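Local atomic coordinates of polysialic acid O-acetyltransferase (Escherichia coli, PDB entry 3JQY), a protein that transfers acetyl groups from acetyl-CoA to the O7 or O9 hydroxyls of capsular polysialic acid, preferring long polymers. Residues A116-I129 with M134-G146. Residues are numbered along the deposited sequence; the frame is centred on the assembly and turned at random.
Sequences AGFEVVTDKCNVTI and MIARDVILRASDG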
loop_
_atom_site.group_PDB
_atom_site.type_symbol
_atom_site.label_atom_id
_atom_site.label_comp_id
_atom_site.label_asym_id
_atom_site.label_seq_id
_atom_site.Cartn_x
_atom_site.Cartn_y
_atom_site.Cartn_z
ATOM N N ALA B 116 -14.590 -0.230 -1.870
ATOM C CA ALA B 116 -14.076 -1.562 -2.157
ATOM C C ALA B 116 -12.749 -1.799 -1.445
ATOM O O ALA B 116 -11.955 -0.878 -1.277
ATOM C CB ALA B 116 -13.914 -1.748 -3.673
ATOM N N GLY B 117 -12.503 -3.040 -1.042
ATOM C CA GLY B 117 -11.246 -3.380 -0.403
ATOM C C GLY B 117 -11.309 -3.269 1.108
ATOM O O GLY B 117 -10.306 -3.446 1.788
ATOM N N PHE B 118 -12.493 -2.977 1.628
ATOM C CA PHE B 118 -12.723 -2.904 3.073
ATOM C C PHE B 118 -12.461 -4.255 3.734
ATOM O O PHE B 118 -12.883 -5.291 3.218
ATOM C CB PHE B 118 -14.169 -2.479 3.301
ATOM C CG PHE B 118 -14.532 -2.227 4.739
ATOM C CD1 PHE B 118 -13.894 -1.243 5.472
ATOM C CD2 PHE B 118 -15.566 -2.940 5.335
ATOM C CE1 PHE B 118 -14.264 -0.987 6.789
ATOM C CE2 PHE B 118 -15.939 -2.696 6.644
ATOM C CZ PHE B 118 -15.286 -1.721 7.373
ATOM N N GLU B 119 -11.749 -4.248 4.864
ATOM C CA GLU B 119 -11.548 -5.469 5.657
ATOM C C GLU B 119 -11.713 -5.167 7.137
ATOM O O GLU B 119 -11.161 -4.182 7.633
ATOM C CB GLU B 119 -10.135 -6.047 5.471
ATOM C CG GLU B 119 -9.619 -6.173 4.045
ATOM C CD GLU B 119 -8.161 -6.627 4.005
ATOM O OE1 GLU B 119 -7.699 -7.219 5.009
ATOM O OE2 GLU B 119 -7.476 -6.391 2.980
ATOM N N VAL B 120 -12.453 -6.017 7.849
ATOM C CA VAL B 120 -12.491 -5.954 9.310
ATOM C C VAL B 120 -11.958 -7.250 9.909
ATOM O O VAL B 120 -12.387 -8.337 9.518
ATOM C CB VAL B 120 -13.913 -5.709 9.847
ATOM C CG1 VAL B 120 -13.911 -5.779 11.374
ATOM C CG2 VAL B 120 -14.432 -4.357 9.371
ATOM N N VAL B 121 -11.022 -7.122 10.852
ATOM C CA VAL B 121 -10.422 -8.267 11.537
ATOM C C VAL B 121 -10.702 -8.141 13.034
ATOM O O VAL B 121 -10.421 -7.104 13.623
ATOM C CB VAL B 121 -8.890 -8.276 11.342
ATOM C CG1 VAL B 121 -8.273 -9.516 11.978
ATOM C CG2 VAL B 121 -8.534 -8.177 9.865
ATOM N N THR B 122 -11.232 -9.192 13.655
ATOM C CA THR B 122 -11.538 -9.144 15.083
ATOM C C THR B 122 -11.066 -10.393 15.820
ATOM O O THR B 122 -10.624 -11.363 15.207
ATOM C CB THR B 122 -13.057 -9.047 15.325
ATOM O OG1 THR B 122 -13.699 -10.184 14.732
ATOM C CG2 THR B 122 -13.632 -7.778 14.718
ATOM N N ASP B 123 -11.177 -10.354 17.145
ATOM C CA ASP B 123 -10.992 -11.538 17.982
ATOM C C ASP B 123 -11.529 -11.231 19.370
ATOM O O ASP B 123 -10.853 -10.587 20.178
ATOM C CB ASP B 123 -9.516 -11.939 18.052
ATOM C CG ASP B 123 -9.293 -13.223 18.838
ATOM O OD1 ASP B 123 -10.279 -13.818 19.320
ATOM O OD2 ASP B 123 -8.124 -13.641 18.966
ATOM N N LYS B 124 -12.758 -11.676 19.628
ATOM C CA LYS B 124 -13.454 -11.385 20.880
ATOM C C LYS B 124 -13.332 -9.908 21.221
ATOM O O LYS B 124 -12.939 -9.535 22.328
ATOM C CB LYS B 124 -12.915 -12.247 22.026
ATOM C CG LYS B 124 -13.765 -12.170 23.294
ATOM C CD LYS B 124 -13.395 -13.253 24.305
ATOM C CE LYS B 124 -14.366 -14.434 24.259
ATOM N NZ LYS B 124 -14.250 -15.269 23.027
ATOM N N CYS B 125 -13.664 -9.063 20.254
ATOM C CA CYS B 125 -13.617 -7.626 20.471
ATOM C C CYS B 125 -14.613 -6.916 19.560
ATOM O O CYS B 125 -15.382 -7.557 18.848
ATOM C CB CYS B 125 -12.198 -7.077 20.280
ATOM S SG CYS B 125 -11.562 -7.198 18.600
ATOM N N ASN B 126 -14.612 -5.591 19.594
ATOM C CA ASN B 126 -15.652 -4.840 18.902
ATOM C C ASN B 126 -15.063 -3.872 17.904
ATOM O O ASN B 126 -14.066 -3.216 18.186
ATOM C CB ASN B 126 -16.505 -4.076 19.911
ATOM C CG ASN B 126 -17.105 -4.987 20.969
ATOM O OD1 ASN B 126 -17.164 -4.637 22.148
ATOM N ND2 ASN B 126 -17.537 -6.170 20.550
ATOM N N VAL B 127 -15.676 -3.792 16.730
ATOM C CA VAL B 127 -15.319 -2.761 15.774
ATOM C C VAL B 127 -16.597 -2.022 15.420
ATOM O O VAL B 127 -17.586 -2.635 15.041
ATOM C CB VAL B 127 -14.658 -3.344 14.512
ATOM C CG1 VAL B 127 -14.480 -2.258 13.470
ATOM C CG2 VAL B 127 -13.304 -3.976 14.869
ATOM N N THR B 128 -16.580 -0.704 15.586
ATOM C CA THR B 128 -17.776 0.107 15.406
ATOM C C THR B 128 -17.479 1.285 14.491
ATOM O O THR B 128 -16.448 1.949 14.636
ATOM C CB THR B 128 -18.263 0.666 16.752
ATOM O OG1 THR B 128 -18.713 -0.415 17.580
ATOM C CG2 THR B 128 -19.401 1.647 16.536
ATOM N N ILE B 129 -18.365 1.524 13.534
ATOM C CA ILE B 129 -18.293 2.730 12.710
ATOM C C ILE B 129 -19.588 3.496 12.904
ATOM O O ILE B 129 -20.667 2.924 12.810
ATOM C CB ILE B 129 -18.121 2.401 11.207
ATOM C CG1 ILE B 129 -16.883 1.519 10.997
ATOM C CG2 ILE B 129 -18.019 3.685 10.384
ATOM C CD1 ILE B 129 -16.535 1.292 9.546
ATOM N N MET B 134 -17.535 8.497 5.877
ATOM C CA MET B 134 -17.084 8.279 4.512
ATOM C C MET B 134 -15.791 7.482 4.584
ATOM O O MET B 134 -14.739 8.020 4.928
ATOM C CB MET B 134 -16.853 9.614 3.793
ATOM C CG MET B 134 -16.427 9.464 2.327
ATOM S SD MET B 134 -16.523 11.028 1.419
ATOM C CE MET B 134 -15.206 11.959 2.204
ATOM N N ILE B 135 -15.890 6.188 4.301
ATOM C CA ILE B 135 -14.737 5.299 4.325
ATOM C C ILE B 135 -14.313 5.010 2.887
ATOM O O ILE B 135 -15.074 4.421 2.115
ATOM C CB ILE B 135 -15.077 3.973 5.038
ATOM C CG1 ILE B 135 -15.737 4.228 6.404
ATOM C CG2 ILE B 135 -13.843 3.086 5.151
ATOM C CD1 ILE B 135 -14.968 5.170 7.306
ATOM N N ALA B 136 -13.108 5.433 2.519
ATOM C CA ALA B 136 -12.632 5.274 1.150
ATOM C C ALA B 136 -12.236 3.827 0.863
ATOM O O ALA B 136 -12.420 2.943 1.704
ATOM C CB ALA B 136 -11.459 6.205 0.890
ATOM N N ARG B 137 -11.682 3.595 -0.322
ATOM C CA ARG B 137 -11.292 2.249 -0.717
ATOM C C ARG B 137 -10.078 1.767 0.058
ATOM O O ARG B 137 -9.268 2.568 0.530
ATOM C CB ARG B 137 -11.004 2.195 -2.221
ATOM C CG ARG B 137 -12.240 2.459 -3.065
ATOM C CD ARG B 137 -12.026 2.095 -4.529
ATOM N NE ARG B 137 -13.286 2.134 -5.268
ATOM C CZ ARG B 137 -13.516 1.471 -6.399
ATOM N NH1 ARG B 137 -12.569 0.710 -6.932
ATOM N NH2 ARG B 137 -14.695 1.567 -6.997
ATOM N N ASP B 138 -9.966 0.447 0.182
ATOM C CA ASP B 138 -8.808 -0.194 0.798
ATOM C C ASP B 138 -8.555 0.281 2.222
ATOM O O ASP B 138 -7.432 0.636 2.575
ATOM C CB ASP B 138 -7.562 0.006 -0.065
ATOM C CG ASP B 138 -7.705 -0.625 -1.436
ATOM O OD1 ASP B 138 -8.343 -1.691 -1.531
ATOM O OD2 ASP B 138 -7.175 -0.058 -2.413
ATOM N N VAL B 139 -9.612 0.288 3.029
ATOM C CA VAL B 139 -9.479 0.597 4.442
ATOM C C VAL B 139 -9.576 -0.682 5.261
ATOM O O VAL B 139 -10.542 -1.433 5.132
ATOM C CB VAL B 139 -10.554 1.583 4.907
ATOM C CG1 VAL B 139 -10.521 1.734 6.424
ATOM C CG2 VAL B 139 -10.356 2.935 4.226
ATOM N N ILE B 140 -8.564 -0.915 6.098
ATOM C CA ILE B 140 -8.513 -2.090 6.960
ATOM C C ILE B 140 -8.669 -1.685 8.420
ATOM O O ILE B 140 -7.935 -0.837 8.917
ATOM C CB ILE B 140 -7.180 -2.851 6.799
ATOM C CG1 ILE B 140 -6.997 -3.306 5.346
ATOM C CG2 ILE B 140 -7.127 -4.046 7.749
ATOM C CD1 ILE B 140 -5.624 -3.898 5.060
ATOM N N LEU B 141 -9.649 -2.272 9.096
ATOM C CA LEU B 141 -9.771 -2.084 10.542
ATOM C C LEU B 141 -9.299 -3.363 11.228
ATOM O O LEU B 141 -10.011 -4.371 11.235
ATOM C CB LEU B 141 -11.215 -1.740 10.925
ATOM C CG LEU B 141 -11.869 -0.600 10.134
ATOM C CD1 LEU B 141 -13.298 -0.318 10.616
ATOM C CD2 LEU B 141 -11.018 0.675 10.202
ATOM N N ARG B 142 -8.085 -3.326 11.778
ATOM C CA ARG B 142 -7.436 -4.537 12.285
ATOM C C ARG B 142 -7.380 -4.548 13.812
ATOM O O ARG B 142 -6.423 -4.061 14.407
ATOM C CB ARG B 142 -6.025 -4.675 11.698
ATOM C CG ARG B 142 -5.396 -6.049 11.909
ATOM C CD ARG B 142 -3.968 -6.139 11.348
ATOM N NE ARG B 142 -3.912 -5.934 9.898
ATOM C CZ ARG B 142 -4.243 -6.849 8.991
ATOM N NH1 ARG B 142 -4.666 -8.051 9.374
ATOM N NH2 ARG B 142 -4.157 -6.560 7.695
ATOM N N ALA B 143 -8.411 -5.108 14.441
ATOM C CA ALA B 143 -8.528 -5.072 15.901
ATOM C C ALA B 143 -7.775 -6.210 16.583
ATOM O O ALA B 143 -7.666 -6.241 17.811
ATOM C CB ALA B 143 -9.991 -5.088 16.315
ATOM N N SER B 144 -7.279 -7.149 15.784
ATOM C CA SER B 144 -6.486 -8.268 16.288
ATOM C C SER B 144 -5.202 -8.418 15.476
ATOM O O SER B 144 -5.219 -8.262 14.250
ATOM C CB SER B 144 -7.292 -9.562 16.209
ATOM O OG SER B 144 -6.459 -10.687 16.449
ATOM N N ASP B 145 -4.098 -8.732 16.154
ATOM C CA ASP B 145 -2.792 -8.883 15.500
ATOM C C ASP B 145 -2.649 -10.211 14.762
ATOM O O ASP B 145 -1.791 -10.354 13.889
ATOM C CB ASP B 145 -1.651 -8.783 16.519
ATOM C CG ASP B 145 -1.366 -7.361 16.955
ATOM O OD1 ASP B 145 -2.037 -6.421 16.471
ATOM O OD2 ASP B 145 -0.451 -7.183 17.788
ATOM N N GLY B 146 -3.455 -11.195 15.136
ATOM C CA GLY B 146 -3.427 -12.477 14.450
ATOM C C GLY B 146 -2.558 -13.540 15.100
ATOM O O GLY B 146 -2.880 -14.727 15.029
HETATM O O HOH W 1 -4.824 -7.884 5.070
HETATM O O HOH W 2 -5.918 -11.451 18.996
#
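L141 N donates to E119 O at 2.8 Å, and V121 N to L141 O at 3.0 Å. E119 N to V139 O and A143 N to V121 O extend this parallel pairing both ways, while D138 N donates to A116 O, ahead of the paired strands. On the outer face, water 1 accepts from R142 NH2 in the guanidinium plane and donates to E119 OE1; the water oxygen lies 3.0 Å from both NH2 and OE1. E119 OE1 itself is 4.5 Å from R142 NH2 and well out of the guanidinium plane, so the charges are close without a direct salt bridge. The E119 chain, extended beyond CG (chi2 174°), runs alongside I140, bringing OE2 to 3.7 Å from I140 CD1. A lysine in place of E119 would probably leave the water bridge without its carboxylate acceptor and set a like charge near R142. Strands 119-121 and 139-142 are successive rungs on one wall of the left-handed beta-helix of hexapeptide-repeat transferases. I140 and R142 also pack on Y192 of a second subunit. Inside the coil, L141 CD1 meets V127 CG1 at 3.6 Å, with I129 CD1 and the obliquely set F118 ring also against it. Toward D145 and G146, which probably contribute to the acetyl-CoA site, A143 CB lies 3.5 Å from C125 SG.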